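Local coordinates for protein B-cell differentiation antigen CD72 (Mus musculus, PDB 5B1R) that serves as a co-receptor of the B-cell receptor, recognizes the Sm/ribonucleoprotein self-antigen and inhibits receptor signalling on coligation, represented here by its C-type lectin-like domain, at residues G8-Q13 against S57-L62; C88-K93 against K99-E104; K31-L36 against S111-E116; A41-P46 against V53-G58. The protein carries 2 engineered substitutions. All coordinates share one frame; numbering follows the deposited sequence.

Interaction 1 of 4, residues G8-Q13 against S57-L62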
loop_
_atom_site.group_PDB
_atom_site.type_symbol
_atom_site.label_atom_id
_atom_site.label_comp_id
_atom_site.label_asym_id
_atom_site.label_seq_id
_atom_site.Cartn_x
_atom_site.Cartn_y
_atom_site.Cartn_z
ATOM N N GLY A 8 12.968 2.749 9.941
ATOM C CA GLY A 8 11.569 2.398 10.041
ATOM C C GLY A 8 10.828 2.332 8.716
ATOM O O GLY A 8 9.635 2.053 8.701
ATOM N N TRP A 9 11.514 2.585 7.610
ATOM C CA TRP A 9 10.944 2.430 6.279
ATOM C C TRP A 9 11.534 1.179 5.641
ATOM O O TRP A 9 12.689 0.807 5.903
ATOM C CB TRP A 9 11.227 3.653 5.403
ATOM C CG TRP A 9 10.530 4.911 5.816
ATOM C CD1 TRP A 9 10.747 5.630 6.935
ATOM C CD2 TRP A 9 9.523 5.614 5.072
ATOM N NE1 TRP A 9 9.944 6.748 6.949
ATOM C CE2 TRP A 9 9.180 6.762 5.814
ATOM C CE3 TRP A 9 8.883 5.393 3.845
ATOM C CZ2 TRP A 9 8.213 7.680 5.379
ATOM C CZ3 TRP A 9 7.942 6.300 3.411
ATOM C CH2 TRP A 9 7.605 7.429 4.180
ATOM N N ILE A 10 10.740 0.538 4.794
ATOM C CA ILE A 10 11.115 -0.735 4.207
ATOM C C ILE A 10 11.596 -0.509 2.777
ATOM O O ILE A 10 10.838 -0.016 1.944
ATOM C CB ILE A 10 9.909 -1.691 4.218
ATOM C CG1 ILE A 10 9.418 -1.872 5.658
ATOM C CG2 ILE A 10 10.248 -3.023 3.569
ATOM C CD1 ILE A 10 7.947 -2.212 5.784
ATOM N N PRO A 11 12.865 -0.856 2.482
ATOM C CA PRO A 11 13.419 -0.531 1.161
ATOM C C PRO A 11 13.032 -1.538 0.095
ATOM O O PRO A 11 12.968 -2.749 0.368
ATOM C CB PRO A 11 14.929 -0.601 1.397
ATOM C CG PRO A 11 15.079 -1.655 2.507
ATOM C CD PRO A 11 13.869 -1.450 3.393
ATOM N N TYR A 12 12.813 -1.056 -1.125
ATOM C CA TYR A 12 12.636 -1.953 -2.257
ATOM C C TYR A 12 12.937 -1.154 -3.509
ATOM O O TYR A 12 12.319 -0.123 -3.747
ATOM C CB TYR A 12 11.206 -2.476 -2.324
ATOM C CG TYR A 12 10.976 -3.463 -3.436
ATOM C CD1 TYR A 12 11.717 -4.642 -3.524
ATOM C CD2 TYR A 12 10.017 -3.224 -4.395
ATOM C CE1 TYR A 12 11.512 -5.550 -4.554
ATOM C CE2 TYR A 12 9.778 -4.130 -5.414
ATOM C CZ TYR A 12 10.543 -5.287 -5.497
ATOM O OH TYR A 12 10.335 -6.203 -6.503
ATOM N N GLN A 13 13.803 -1.660 -4.381
ATOM C CA GLN A 13 14.040 -0.968 -5.644
ATOM C C GLN A 13 14.547 0.455 -5.303
ATOM O O GLN A 13 15.472 0.611 -4.508
ATOM C CB GLN A 13 12.761 -0.975 -6.529
ATOM C CG GLN A 13 12.228 -2.363 -6.893
ATOM C CD GLN A 13 10.888 -2.371 -7.665
ATOM O OE1 GLN A 13 10.039 -1.445 -7.556
ATOM N NE2 GLN A 13 10.673 -3.456 -8.419
ATOM N N SER A 57 8.928 -8.923 -0.526
ATOM C CA SER A 57 8.997 -9.754 0.671
ATOM C C SER A 57 9.221 -8.955 1.946
ATOM O O SER A 57 8.638 -9.256 2.992
ATOM C CB SER A 57 10.119 -10.778 0.538
ATOM O OG SER A 57 9.899 -11.633 -0.567
ATOM N N GLY A 58 10.083 -7.940 1.866
ATOM C CA GLY A 58 10.421 -7.188 3.063
ATOM C C GLY A 58 9.210 -6.496 3.649
ATOM O O GLY A 58 9.091 -6.362 4.868
ATOM N N LEU A 59 8.315 -6.046 2.774
ATOM C CA LEU A 59 7.071 -5.433 3.211
ATOM C C LEU A 59 6.077 -6.500 3.678
ATOM O O LEU A 59 5.494 -6.392 4.771
ATOM C CB LEU A 59 6.462 -4.593 2.080
ATOM C CG LEU A 59 5.064 -4.032 2.341
ATOM C CD1 LEU A 59 5.034 -3.039 3.495
ATOM C CD2 LEU A 59 4.559 -3.388 1.061
ATOM N N GLU A 60 5.859 -7.520 2.846
ATOM C CA GLU A 60 4.843 -8.521 3.120
ATOM C C GLU A 60 5.056 -9.163 4.487
ATOM O O GLU A 60 4.102 -9.381 5.235
ATOM C CB GLU A 60 4.852 -9.570 2.009
ATOM C CG GLU A 60 3.779 -10.629 2.179
ATOM C CD GLU A 60 3.552 -11.488 0.949
ATOM O OE1 GLU A 60 3.970 -11.092 -0.169
ATOM O OE2 GLU A 60 2.917 -12.557 1.100
ATOM N N GLU A 61 6.313 -9.426 4.833
ATOM C CA GLU A 61 6.621 -10.119 6.075
ATOM C C GLU A 61 6.340 -9.303 7.323
ATOM O O GLU A 61 6.240 -9.872 8.411
ATOM C CB GLU A 61 8.075 -10.566 6.077
ATOM C CG GLU A 61 8.368 -11.662 5.064
ATOM C CD GLU A 61 9.817 -12.135 5.100
ATOM O OE1 GLU A 61 10.231 -12.825 4.142
ATOM O OE2 GLU A 61 10.542 -11.823 6.076
ATOM N N LEU A 62 6.192 -7.988 7.172
ATOM C CA LEU A 62 5.892 -7.106 8.299
ATOM C C LEU A 62 4.412 -6.751 8.435
ATOM O O LEU A 62 4.011 -6.099 9.397
ATOM C CB LEU A 62 6.738 -5.833 8.226
ATOM C CG LEU A 62 8.216 -6.093 8.525
ATOM C CD1 LEU A 62 9.044 -4.862 8.188
ATOM C CD2 LEU A 62 8.382 -6.455 9.990
#
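Ile10 carries this contact, meeting Gly58, Leu59 and Leu62 in and next to the short helix 57-60. Ile10, in strand 10-12, points toward the helix and is buried. Its two branches do different work. CG2 is anti to the backbone N, which turns this methyl onto the backbone of the helix: Ile10 CG2 is 3.6 Å from Gly58 C and 3.7 Å from Leu59 N. Gly58 has no side chain at this point, and the methyl sits directly against the main chain. The longer branch, through CG1, passes on to the leucines and ends between them. Ile10 CD1 is 3.8 Å from Leu59 CD1, and Leu59 lies crosswise to Ile10. Ile10 CD1 is also 3.7 Å from Leu62 CD1. Here Leu62 runs alongside Ile10, pointing the other way. Leu62 CD1 reaches back along the same branch to Ile10 CG1 at 3.9 Å. The contact is van der Waals packing throughout, of methyl groups on leucines and on the helix backbone. Ile19 of strand 15-21 touches both Ile10 and Leu59 and continues the apolar cluster. Further along, Tyr12 leans on Pro56, just ahead of the helix. Strand 10-12 pairs with strand 15-21 as a hairpin. Such an N-terminal hairpin, with a disulfide that probably joins Cys5 and Cys16 here, is characteristic of long-form C-type lectin-like domains, and in this one it packs on the helix 57-60.

Interaction 2 of 4, residues C88-K93 against K99-E104; sequences CDKIKK and KRTFSE. Unlike the reference sequence in segment 88-93: Asp89 (reference Val), Lys90 (reference Arg), Lys93 (reference Thr). Unlike the reference sequence in segment 99-104: Lys99 (reference Glu), Phe102 (reference Ile), Glu104 (reference Lys).
Strands 88-93 and 99-104 are the two arms of the antiparallel hairpin 87-94/97-104, which forms a three-stranded sheet with strand 69-70. Cys88 with Ser103, Lys90 with Thr101 and Lys92 with Lys99 are the hydrogen-bonded pairs. Side chains add bonds on both faces. On the face of Asp89 and Arg100, a salt bridge joins Asp89 OD2 to Arg100 NH1 at 2.8 Å. The carboxylate uses its anti lone pair, and its plane stands 65° from that of the guanidinium. Asp89 OD1 lies at the edge of the Phe102 ring, 3.2 Å from Phe102 CD1, and makes a second salt bridge to Arg78. On the other face the Lys90 chain bends at its end (chi4 -60°) and brings the ammonium between two hydroxyls. Lys90 NZ donates to Ser103 OG at 2.7 Å and to Thr101 OG1 at 2.9 Å. Thr101 OG1 in turn donates to Lys90 O at 3.0 Å, from above the carbonyl plane. That oxygen also takes the Thr101 backbone N-H, and two donors from one residue grip it. Glu107 holds Ser103 OG as well. The disulfide Cys88-Cys105 joins the open end of the hairpin, away from its turn, as in C-type lectin-like domains.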
loop_
_atom_site.group_PDB
_atom_site.type_symbol
_atom_site.label_atom_id
_atom_site.label_comp_id
_atom_site.label_asym_id
_atom_site.label_seq_id
_atom_site.Cartn_x
_atom_site.Cartn_y
_atom_site.Cartn_z
ATOM N N CYS A 88 -12.771 1.714 -2.836
ATOM C CA CYS A 88 -11.335 1.892 -2.822
ATOM C C CYS A 88 -10.676 0.531 -2.630
ATOM O O CYS A 88 -11.375 -0.464 -2.415
ATOM C CB CYS A 88 -10.932 2.863 -1.706
ATOM S SG CYS A 88 -11.401 4.589 -2.034
ATOM N N ASP A 89 -9.348 0.493 -2.719
ATOM C CA ASP A 89 -8.626 -0.779 -2.785
ATOM C C ASP A 89 -7.814 -0.995 -1.522
ATOM O O ASP A 89 -7.049 -0.111 -1.109
ATOM C CB ASP A 89 -7.648 -0.810 -3.966
ATOM C CG ASP A 89 -8.324 -0.770 -5.326
ATOM O OD1 ASP A 89 -9.538 -0.541 -5.405
ATOM O OD2 ASP A 89 -7.601 -0.949 -6.335
ATOM N N LYS A 90 -7.947 -2.182 -0.932
ATOM C CA LYS A 90 -7.126 -2.546 0.211
ATOM C C LYS A 90 -6.597 -3.943 -0.021
ATOM O O LYS A 90 -7.206 -4.723 -0.739
ATOM C CB LYS A 90 -7.930 -2.467 1.509
ATOM C CG LYS A 90 -8.978 -3.566 1.645
ATOM C CD LYS A 90 -9.941 -3.328 2.807
ATOM C CE LYS A 90 -10.728 -4.585 3.135
ATOM N NZ LYS A 90 -11.526 -5.039 1.976
ATOM N N ILE A 91 -5.465 -4.268 0.587
ATOM C CA ILE A 91 -4.970 -5.636 0.519
ATOM C C ILE A 91 -5.416 -6.399 1.771
ATOM O O ILE A 91 -5.416 -5.875 2.883
ATOM C CB ILE A 91 -3.441 -5.717 0.288
ATOM C CG1 ILE A 91 -2.657 -4.989 1.388
ATOM C CG2 ILE A 91 -3.117 -5.168 -1.096
ATOM C CD1 ILE A 91 -1.141 -5.208 1.296
ATOM N N LYS A 92 -5.783 -7.649 1.554
ATOM C CA LYS A 92 -6.306 -8.502 2.614
ATOM C C LYS A 92 -5.764 -9.900 2.402
ATOM O O LYS A 92 -5.615 -10.349 1.259
ATOM C CB LYS A 92 -7.831 -8.499 2.569
ATOM C CG LYS A 92 -8.470 -9.379 3.627
ATOM C CD LYS A 92 -9.960 -9.096 3.717
ATOM C CE LYS A 92 -10.629 -9.860 4.863
ATOM N NZ LYS A 92 -11.986 -9.317 5.125
ATOM N N LYS A 93 -5.448 -10.588 3.494
ATOM C CA LYS A 93 -4.819 -11.893 3.366
ATOM C C LYS A 93 -5.832 -13.009 3.372
ATOM O O LYS A 93 -6.641 -13.122 4.291
ATOM C CB LYS A 93 -3.778 -12.146 4.462
ATOM C CG LYS A 93 -2.854 -13.306 4.097
ATOM C CD LYS A 93 -1.679 -13.466 5.030
ATOM C CE LYS A 93 -0.717 -14.493 4.450
ATOM N NZ LYS A 93 0.273 -14.978 5.452
ATOM N N LYS A 99 -4.413 -10.438 -1.322
ATOM C CA LYS A 99 -5.180 -10.114 -2.515
ATOM C C LYS A 99 -5.618 -8.661 -2.466
ATOM O O LYS A 99 -5.803 -8.096 -1.388
ATOM C CB LYS A 99 -6.418 -11.013 -2.621
ATOM C CG LYS A 99 -6.072 -12.463 -2.893
ATOM C CD LYS A 99 -7.303 -13.323 -3.062
ATOM C CE LYS A 99 -6.910 -14.783 -3.218
ATOM N NZ LYS A 99 -6.438 -15.120 -4.593
ATOM N N ARG A 100 -5.784 -8.061 -3.639
ATOM C CA ARG A 100 -6.453 -6.775 -3.733
ATOM C C ARG A 100 -7.955 -6.997 -3.570
ATOM O O ARG A 100 -8.532 -7.860 -4.232
ATOM C CB ARG A 100 -6.176 -6.123 -5.088
ATOM C CG ARG A 100 -6.828 -4.758 -5.243
ATOM C CD ARG A 100 -6.584 -4.137 -6.620
ATOM N NE ARG A 100 -5.154 -3.987 -6.869
ATOM C CZ ARG A 100 -4.426 -2.938 -6.483
ATOM N NH1 ARG A 100 -5.010 -1.876 -5.929
ATOM N NH2 ARG A 100 -3.118 -2.954 -6.673
ATOM N N THR A 101 -8.567 -6.223 -2.677
ATOM C CA THR A 101 -9.983 -6.314 -2.400
ATOM C C THR A 101 -10.586 -4.913 -2.400
ATOM O O THR A 101 -9.897 -3.905 -2.237
ATOM C CB THR A 101 -10.252 -6.980 -1.061
ATOM O OG1 THR A 101 -9.801 -6.131 -0.014
ATOM C CG2 THR A 101 -9.537 -8.314 -0.958
ATOM N N PHE A 102 -11.886 -4.846 -2.605
ATOM C CA PHE A 102 -12.585 -3.571 -2.660
ATOM C C PHE A 102 -13.415 -3.333 -1.410
ATOM O O PHE A 102 -14.013 -4.264 -0.880
ATOM C CB PHE A 102 -13.473 -3.541 -3.898
ATOM C CG PHE A 102 -12.716 -3.800 -5.174
ATOM C CD1 PHE A 102 -11.662 -2.980 -5.545
ATOM C CD2 PHE A 102 -13.077 -4.852 -6.016
ATOM C CE1 PHE A 102 -10.969 -3.204 -6.719
ATOM C CE2 PHE A 102 -12.395 -5.083 -7.204
ATOM C CZ PHE A 102 -11.336 -4.256 -7.553
ATOM N N SER A 103 -13.455 -2.079 -0.959
ATOM C CA SER A 103 -14.246 -1.676 0.204
ATOM C C SER A 103 -14.747 -0.270 -0.015
ATOM O O SER A 103 -14.113 0.513 -0.707
ATOM C CB SER A 103 -13.415 -1.660 1.500
ATOM O OG SER A 103 -13.255 -2.958 2.028
ATOM N N GLU A 104 -15.859 0.081 0.616
ATOM C CA GLU A 104 -16.215 1.488 0.655
ATOM C C GLU A 104 -15.082 2.281 1.272
ATOM O O GLU A 104 -14.465 1.871 2.269
ATOM C CB GLU A 104 -17.471 1.711 1.457
ATOM C CG GLU A 104 -18.688 1.156 0.755
ATOM C CD GLU A 104 -19.897 1.241 1.615
ATOM O OE1 GLU A 104 -19.836 0.681 2.729
ATOM O OE2 GLU A 104 -20.896 1.862 1.186
#

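Interaction 3 of 4, residues K31-L36 against S111-E116. Engineered in segment 111-116: Ser111 (natural residue Cys).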
loop_
_atom_site.group_PDB
_atom_site.type_symbol
_atom_site.label_atom_id
_atom_site.label_comp_id
_atom_site.label_asym_id
_atom_site.label_seq_id
_atom_site.Cartn_x
_atom_site.Cartn_y
_atom_site.Cartn_z
ATOM N N LYS A 31 -4.308 11.495 2.661
ATOM C CA LYS A 31 -3.857 12.771 3.193
ATOM C C LYS A 31 -2.659 12.576 4.115
ATOM O O LYS A 31 -1.715 13.376 4.104
ATOM C CB LYS A 31 -5.000 13.457 3.924
ATOM C CG LYS A 31 -6.019 14.068 2.978
ATOM C CD LYS A 31 -7.341 14.421 3.669
ATOM C CE LYS A 31 -7.235 15.662 4.544
ATOM N NZ LYS A 31 -6.544 15.424 5.843
ATOM N N TYR A 32 -2.682 11.513 4.903
ATOM C CA TYR A 32 -1.571 11.255 5.797
ATOM C C TYR A 32 -0.302 10.954 4.987
ATOM O O TYR A 32 0.767 11.510 5.256
ATOM C CB TYR A 32 -1.888 10.136 6.787
ATOM C CG TYR A 32 -0.747 9.950 7.725
ATOM C CD1 TYR A 32 -0.433 10.923 8.662
ATOM C CD2 TYR A 32 0.064 8.835 7.627
ATOM C CE1 TYR A 32 0.649 10.771 9.491
ATOM C CE2 TYR A 32 1.139 8.677 8.455
ATOM C CZ TYR A 32 1.427 9.652 9.386
ATOM O OH TYR A 32 2.512 9.513 10.215
ATOM N N CYS A 33 -0.404 10.094 3.976
ATOM C CA CYS A 33 0.794 9.843 3.159
ATOM C C CYS A 33 1.300 11.143 2.525
ATOM O O CYS A 33 2.497 11.402 2.494
ATOM C CB CYS A 33 0.538 8.795 2.079
ATOM S SG CYS A 33 0.107 7.140 2.680
ATOM N N THR A 34 0.384 11.974 2.040
ATOM C CA THR A 34 0.775 13.245 1.447
ATOM C C THR A 34 1.520 14.121 2.457
ATOM O O THR A 34 2.475 14.804 2.094
ATOM C CB THR A 34 -0.461 13.988 0.901
ATOM O OG1 THR A 34 -1.028 13.202 -0.148
ATOM C CG2 THR A 34 -0.095 15.375 0.369
ATOM N N SER A 35 1.105 14.081 3.724
ATOM C CA SER A 35 1.778 14.852 4.774
ATOM C C SER A 35 3.214 14.374 5.009
ATOM O O SER A 35 4.036 15.112 5.565
ATOM C CB SER A 35 0.969 14.831 6.081
ATOM O OG SER A 35 1.225 13.657 6.831
ATOM N N LEU A 36 3.512 13.148 4.580
ATOM C CA LEU A 36 4.869 12.598 4.627
ATOM C C LEU A 36 5.606 12.785 3.302
ATOM O O LEU A 36 6.633 12.139 3.070
ATOM C CB LEU A 36 4.831 11.105 4.966
ATOM C CG LEU A 36 4.111 10.698 6.249
ATOM C CD1 LEU A 36 4.172 9.178 6.447
ATOM C CD2 LEU A 36 4.685 11.446 7.452
ATOM N N SER A 111 -2.754 1.553 6.688
ATOM C CA SER A 111 -2.424 1.858 5.302
ATOM C C SER A 111 -0.928 1.703 5.077
ATOM O O SER A 111 -0.154 1.547 6.038
ATOM C CB SER A 111 -2.870 3.288 4.971
ATOM O OG SER A 111 -2.235 4.240 5.815
ATOM N N ILE A 112 -0.528 1.753 3.809
ATOM C CA ILE A 112 0.890 1.687 3.466
ATOM C C ILE A 112 1.185 2.867 2.561
ATOM O O ILE A 112 0.491 3.061 1.552
ATOM C CB ILE A 112 1.260 0.382 2.741
ATOM C CG1 ILE A 112 0.745 -0.832 3.530
ATOM C CG2 ILE A 112 2.770 0.320 2.507
ATOM C CD1 ILE A 112 0.741 -2.133 2.760
ATOM N N CYS A 113 2.169 3.679 2.938
ATOM C CA CYS A 113 2.651 4.769 2.100
ATOM C C CYS A 113 3.951 4.360 1.420
ATOM O O CYS A 113 4.653 3.456 1.884
ATOM C CB CYS A 113 2.927 6.016 2.937
ATOM S SG CYS A 113 1.586 6.636 3.971
ATOM N N GLU A 114 4.290 5.062 0.347
ATOM C CA GLU A 114 5.607 4.894 -0.241
ATOM C C GLU A 114 6.182 6.239 -0.640
ATOM O O GLU A 114 5.455 7.162 -1.038
ATOM C CB GLU A 114 5.599 3.940 -1.426
ATOM C CG GLU A 114 5.056 4.463 -2.707
ATOM C CD GLU A 114 5.322 3.480 -3.838
ATOM O OE1 GLU A 114 4.605 2.501 -3.921
ATOM O OE2 GLU A 114 6.261 3.657 -4.644
ATOM N N SER A 115 7.495 6.327 -0.530
ATOM C CA SER A 115 8.239 7.474 -1.008
ATOM C C SER A 115 9.356 6.965 -1.899
ATOM O O SER A 115 9.606 5.753 -1.995
ATOM C CB SER A 115 8.837 8.249 0.174
ATOM O OG SER A 115 9.964 7.557 0.709
ATOM N N GLU A 116 10.063 7.871 -2.547
ATOM C CA GLU A 116 11.281 7.459 -3.210
ATOM C C GLU A 116 12.368 7.151 -2.164
ATOM O O GLU A 116 12.319 7.640 -1.035
ATOM C CB GLU A 116 11.738 8.503 -4.238
ATOM C CG GLU A 116 12.454 9.731 -3.698
ATOM C CD GLU A 116 11.548 10.818 -3.124
ATOM O OE1 GLU A 116 11.994 11.982 -3.071
ATOM O OE2 GLU A 116 10.406 10.533 -2.712
#
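A disulfide between Cys33 and Cys113 is the main link here. Cys33 SG and Cys113 SG are 2.0 Å apart, and the torsion about the S-S bond is -82°, a left-handed turn. Both sulfurs lie anti to their carbonyl carbons (chi1 -63° at Cys33 and -54° at Cys113), which turns each toward the other segment. The bond ties the C-terminal part of helix 26-35 to strand 109-119. It matches the conserved disulfide of C-type lectin-like domains that fixes the first helix to the last strand. Apolar contact is slight. Leu36 CD1 approaches Cys113 SG at 4.4 Å, and Leu40 of strand 39-40 packs on Cys33. Leu36 CG lies 4.1 Å above the Tyr32 ring, offset toward its rim. Within 31-36, Ser35 OG donates to Tyr32 O at 2.7 Å, on a lone pair in the carbonyl plane. The backbone of 111-116 is hydrogen-bonded to strand 15-21, Ser111 with Ser20 and Cys113 with Tyr18. Ser111 is an engineered substitution for a natural cysteine. On the far side of the strand from the helix, Glu114 forms a salt bridge to Arg15.

Interaction 4 of 4, residues A41-P46 against V53-G58; sequences AAFDEP and VSLPSG
The Phe43 ring is the centre of this contact, and Leu55 covers one of its faces. Leu55 CD2 sits 3.7 Å from the Phe43 ring centroid and only 2° off the ring normal, a clear CH-pi contact. Pro56 comes in obliquely, with Pro56 CD 3.8 Å from Phe43 CE1. Nearer the backbone, Val53 CG2 meets Phe43 CB at 3.6 Å; this methyl is anti to the Val53 backbone N, which points it at Phe43. A second patch lies closer to the surface, where Pro46 CG packs on Ser54 CB at 3.9 Å. Pro46 follows a cis peptide bond. Between the two patches a water bridges the segments. It accepts from Ser54 N at 2.9 Å and is hydrogen-bonded to Phe43 O and Pro46 O, each 2.8 Å away. The water links backbone atoms of both segments beside an apolar contact. Around this shell, Arg100 makes a weak hydrogen bond to Phe43 O. A glycerol, probably from the crystallisation liquor, is hydrogen-bonded to Asp44 N and Glu45 N. Pro56 occupies the N-cap position of helix 57-60, whose Leu59 also touches Phe43. Phe43, in the loop after strand 39-40, is thereby packed against this helix, Arg15 of strand 15-21 and Ile71 just past strand 69-70.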
loop_
_atom_site.group_PDB
_atom_site.type_symbol
_atom_site.label_atom_id
_atom_site.label_comp_id
_atom_site.label_asym_id
_atom_site.label_seq_id
_atom_site.Cartn_x
_atom_site.Cartn_y
_atom_site.Cartn_z
ATOM N N ALA A 41 0.855 3.393 -1.242
ATOM C CA ALA A 41 1.733 2.459 -1.924
ATOM C C ALA A 41 1.065 1.856 -3.159
ATOM O O ALA A 41 -0.117 1.498 -3.137
ATOM C CB ALA A 41 2.163 1.375 -0.959
ATOM N N ALA A 42 1.856 1.734 -4.226
ATOM C CA ALA A 42 1.340 1.346 -5.530
ATOM C C ALA A 42 1.814 -0.053 -5.881
ATOM O O ALA A 42 3.017 -0.317 -5.902
ATOM C CB ALA A 42 1.823 2.334 -6.579
ATOM N N PHE A 43 0.864 -0.932 -6.178
ATOM C CA PHE A 43 1.143 -2.319 -6.526
ATOM C C PHE A 43 0.330 -2.741 -7.747
ATOM O O PHE A 43 -0.148 -3.861 -7.827
ATOM C CB PHE A 43 0.841 -3.244 -5.334
ATOM C CG PHE A 43 1.611 -2.892 -4.105
ATOM C CD1 PHE A 43 2.992 -3.046 -4.075
ATOM C CD2 PHE A 43 0.970 -2.354 -2.997
ATOM C CE1 PHE A 43 3.718 -2.690 -2.955
ATOM C CE2 PHE A 43 1.690 -2.010 -1.862
ATOM C CZ PHE A 43 3.066 -2.165 -1.846
ATOM N N ASP A 44 0.170 -1.841 -8.712
ATOM C CA ASP A 44 -0.685 -2.149 -9.843
ATOM C C ASP A 44 -0.212 -3.362 -10.647
ATOM O O ASP A 44 -1.037 -4.132 -11.124
ATOM C CB ASP A 44 -0.797 -0.974 -10.810
ATOM C CG ASP A 44 -1.549 0.217 -10.250
ATOM O OD1 ASP A 44 -1.921 0.268 -9.058
ATOM O OD2 ASP A 44 -1.774 1.135 -11.060
ATOM N N GLU A 45 1.104 -3.501 -10.832
ATOM C CA GLU A 45 1.672 -4.577 -11.629
ATOM C C GLU A 45 2.731 -5.309 -10.813
ATOM O O GLU A 45 3.443 -4.707 -10.004
ATOM C CB GLU A 45 2.300 -4.014 -12.913
ATOM C CG GLU A 45 1.281 -3.399 -13.864
ATOM C CD GLU A 45 0.431 -4.414 -14.581
ATOM O OE1 GLU A 45 0.650 -5.644 -14.445
ATOM O OE2 GLU A 45 -0.474 -3.966 -15.300
ATOM N N PRO A 46 2.906 -6.606 -11.072
ATOM C CA PRO A 46 2.143 -7.397 -12.040
ATOM C C PRO A 46 0.773 -7.793 -11.522
ATOM O O PRO A 46 0.594 -8.023 -10.321
ATOM C CB PRO A 46 2.994 -8.655 -12.207
ATOM C CG PRO A 46 3.688 -8.791 -10.898
ATOM C CD PRO A 46 3.980 -7.397 -10.443
ATOM N N VAL A 53 -2.174 -9.342 -6.370
ATOM C CA VAL A 53 -1.187 -8.343 -5.987
ATOM C C VAL A 53 0.110 -9.060 -5.660
ATOM O O VAL A 53 0.103 -10.157 -5.120
ATOM C CB VAL A 53 -1.701 -7.491 -4.785
ATOM C CG1 VAL A 53 -1.813 -8.297 -3.512
ATOM C CG2 VAL A 53 -0.823 -6.297 -4.566
ATOM N N SER A 54 1.221 -8.453 -6.041
ATOM C CA SER A 54 2.538 -8.996 -5.746
ATOM C C SER A 54 3.280 -7.958 -4.917
ATOM O O SER A 54 3.514 -6.850 -5.390
ATOM C CB SER A 54 3.291 -9.231 -7.046
ATOM O OG SER A 54 4.626 -9.595 -6.770
ATOM N N LEU A 55 3.634 -8.331 -3.688
ATOM C CA LEU A 55 4.288 -7.430 -2.742
ATOM C C LEU A 55 5.748 -7.813 -2.589
ATOM O O LEU A 55 6.083 -8.992 -2.674
ATOM C CB LEU A 55 3.630 -7.565 -1.369
ATOM C CG LEU A 55 2.113 -7.347 -1.316
ATOM C CD1 LEU A 55 1.569 -7.714 0.051
ATOM C CD2 LEU A 55 1.773 -5.897 -1.631
ATOM N N PRO A 56 6.622 -6.836 -2.308
ATOM C CA PRO A 56 8.007 -7.195 -1.974
ATOM C C PRO A 56 8.052 -7.930 -0.638
ATOM O O PRO A 56 7.279 -7.609 0.277
ATOM C CB PRO A 56 8.723 -5.848 -1.887
ATOM C CG PRO A 56 7.719 -4.833 -1.943
ATOM C CD PRO A 56 6.389 -5.384 -2.301
ATOM N N SER A 57 8.928 -8.923 -0.526
ATOM C CA SER A 57 8.997 -9.754 0.671
ATOM C C SER A 57 9.221 -8.955 1.946
ATOM O O SER A 57 8.638 -9.256 2.992
ATOM C CB SER A 57 10.119 -10.778 0.538
ATOM O OG SER A 57 9.899 -11.633 -0.567
ATOM N N GLY A 58 10.083 -7.940 1.866
ATOM C CA GLY A 58 10.421 -7.188 3.063
ATOM C C GLY A 58 9.210 -6.496 3.649
ATOM O O GLY A 58 9.091 -6.362 4.868
HETATM O O HOH W 1 1.014 -6.413 -8.039
#

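How the interactions relate
From the N terminus, interaction 1 closes a long loop by bringing residues 8-13 to helix 57-60. Interaction 3 begins within that loop, at helix 26-35, and ends near the C terminus, so the two cross. Interaction 4 closes a short loop enclosed by interaction 3; it ends on the same stretch as interaction 1, sharing Ser57 and Gly58. Interaction 2 is the hairpin that follows, also enclosed by interaction 3 but later in the chain than interactions 1 and 4. Ile112 joins the groups: its side chain touches Leu59 and Ile91, and its backbone pairs with Ala41. The four contacts together tie the N-terminal hairpin, both helices, the loop 41-56 and the two sheets into one domain.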